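Local coordinates for putative uncharacterized protein ORP (Desulfovibrio gigas, PDB 2WFB), which probably binds or helps assemble a mixed molybdenum-copper sulphide cluster, and belongs to the dinitrogenase iron-molybdenum cofactor family, at residues A8-G13 and L71-V76. Sequence-based numbering, arbitrary orientation.
Sequences AVTAEG and LLTGYV
Ala8 and Thr10 bracket Leu72 in a worked example of how parallel strands pair: one residue uses both its backbone polar groups to grip two residues of its neighbour. Leu72 N donates to Ala8 O (2.8 Å, N-H...O 166°), and Thr10 N returns a bond to Leu72 O over 3.0 Å. Weaker CA-H...O contacts share the two carbonyls, Leu71 CA lying near Ala8 O and Val9 CA near Leu72 O.

Apolar side chains pack on both faces of the sheet. On one, Val9 CG2 meets CD2 of Leu72 at 4.0 Å, the two side chains crossing at a slant beneath helix 100-108, which supplies Val100, Val104 and Phe107. On the other, Leu71 CG stands anti to its own N (chi1 168°), and its CD1 reaches Ala8 CB, at 4.1 Å, and Thr10 CG2, also at 4.1 Å; Leu63 of helix 55-66 packs against both Ala8 and Leu71.

Where strand 68-72 ends, hydroxyls take over from the backbone. Thr73 OG1 donates to Thr10 OG1 (3.0 Å), which also hydrogen-bonds Asp21 O. A chi1 of 56° places Thr10 OG1 between its own N and carbonyl carbon, where it meets Thr73 OG1, and Thr10 CG2 lies 3.7 Å from Thr73 CB.

The contact joins the central strand 6-11 to its parallel neighbour 68-72 in a mixed sheet with helices on both faces. Its chemistry implies a buried seam in which Leu72 N and O and Thr10 OG1 all have hydrogen-bonding partners, the threonine pair carrying the link past the last strand pairing and tying it to the chain at Asp21.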
loop_
_atom_site.group_PDB
_atom_site.type_symbol
_atom_site.label_atom_id
_atom_site.label_comp_id
_atom_site.label_asym_id
_atom_site.label_seq_id
_atom_site.Cartn_x
_atom_site.Cartn_y
_atom_site.Cartn_z
ATOM N N ALA A 8 -3.571 2.036 3.114
ATOM C CA ALA A 8 -2.260 1.441 3.311
ATOM C C ALA A 8 -1.243 2.112 2.383
ATOM O O ALA A 8 -1.514 2.365 1.226
ATOM C CB ALA A 8 -2.298 -0.049 3.049
ATOM N N VAL A 9 -0.073 2.413 2.914
ATOM C CA VAL A 9 0.965 3.028 2.113
ATOM C C VAL A 9 2.222 2.192 2.318
ATOM O O VAL A 9 2.614 1.975 3.459
ATOM C CB VAL A 9 1.236 4.488 2.532
ATOM C CG1 VAL A 9 2.271 5.140 1.590
ATOM C CG2 VAL A 9 -0.042 5.327 2.538
ATOM N N THR A 10 2.842 1.729 1.223
ATOM C CA THR A 10 4.121 1.004 1.312
ATOM C C THR A 10 5.197 1.872 1.950
ATOM O O THR A 10 5.335 3.048 1.627
ATOM C CB THR A 10 4.600 0.474 -0.041
ATOM O OG1 THR A 10 4.684 1.559 -0.978
ATOM C CG2 THR A 10 3.623 -0.566 -0.574
ATOM N N ALA A 11 5.945 1.290 2.888
ATOM C CA ALA A 11 6.804 2.075 3.749
ATOM C C ALA A 11 8.128 1.365 3.995
ATOM O O ALA A 11 8.208 0.137 3.966
ATOM C CB ALA A 11 6.106 2.370 5.055
ATOM N N GLU A 12 9.162 2.155 4.246
ATOM C CA GLU A 12 10.502 1.639 4.433
ATOM C C GLU A 12 10.744 1.319 5.911
ATOM O O GLU A 12 11.775 0.751 6.275
ATOM C CB GLU A 12 11.522 2.641 3.818
ATOM C CG GLU A 12 11.630 2.478 2.273
ATOM C CD GLU A 12 11.938 3.749 1.491
ATOM O OE1 GLU A 12 12.243 4.795 2.090
ATOM O OE2 GLU A 12 11.890 3.694 0.246
ATOM N N GLY A 13 9.745 1.624 6.739
ATOM C CA GLY A 13 9.782 1.495 8.192
ATOM C C GLY A 13 8.660 2.351 8.802
ATOM O O GLY A 13 7.870 2.968 8.074
ATOM N N LEU A 71 -4.434 1.133 -1.462
ATOM C CA LEU A 71 -2.998 0.943 -1.306
ATOM C C LEU A 71 -2.269 1.992 -2.149
ATOM O O LEU A 71 -2.503 2.106 -3.358
ATOM C CB LEU A 71 -2.585 -0.456 -1.758
ATOM C CG LEU A 71 -1.058 -0.566 -1.876
ATOM C CD1 LEU A 71 -0.437 -0.850 -0.512
ATOM C CD2 LEU A 71 -0.647 -1.528 -2.946
ATOM N N LEU A 72 -1.386 2.729 -1.507
ATOM C CA LEU A 72 -0.569 3.717 -2.186
ATOM C C LEU A 72 0.891 3.240 -2.232
ATOM O O LEU A 72 1.445 2.851 -1.209
ATOM C CB LEU A 72 -0.658 5.029 -1.446
ATOM C CG LEU A 72 -1.804 6.053 -1.716
ATOM C CD1 LEU A 72 -2.952 5.664 -2.651
ATOM C CD2 LEU A 72 -2.245 6.753 -0.433
ATOM N N THR A 73 1.509 3.290 -3.413
ATOM C CA THR A 73 2.831 2.698 -3.631
ATOM C C THR A 73 3.551 3.304 -4.850
ATOM O O THR A 73 3.074 4.285 -5.447
ATOM C CB THR A 73 2.759 1.104 -3.744
ATOM O OG1 THR A 73 4.099 0.563 -3.720
ATOM C CG2 THR A 73 2.022 0.608 -5.028
ATOM N N GLY A 74 4.715 2.731 -5.184
ATOM C CA GLY A 74 5.409 3.066 -6.414
ATOM C C GLY A 74 5.003 2.124 -7.533
ATOM O O GLY A 74 4.240 2.503 -8.421
ATOM N N TYR A 75 5.504 0.889 -7.468
ATOM C CA TYR A 75 5.338 -0.109 -8.531
ATOM C C TYR A 75 4.671 -1.365 -7.986
ATOM O O TYR A 75 4.949 -1.789 -6.851
ATOM C CB TYR A 75 6.722 -0.500 -9.120
ATOM C CG TYR A 75 7.462 0.672 -9.702
ATOM C CD1 TYR A 75 7.222 1.075 -11.015
ATOM C CD2 TYR A 75 8.352 1.408 -8.937
ATOM C CE1 TYR A 75 7.866 2.160 -11.564
ATOM C CE2 TYR A 75 9.016 2.517 -9.476
ATOM C CZ TYR A 75 8.764 2.875 -10.799
ATOM O OH TYR A 75 9.393 3.961 -11.378
ATOM N N VAL A 76 3.837 -1.973 -8.817
ATOM C CA VAL A 76 3.190 -3.249 -8.510
ATOM C C VAL A 76 3.079 -4.085 -9.792
ATOM O O VAL A 76 2.665 -3.577 -10.835
ATOM C CB VAL A 76 1.803 -3.049 -7.757
ATOM C CG1 VAL A 76 0.990 -1.989 -8.364
ATOM C CG2 VAL A 76 0.976 -4.350 -7.656
#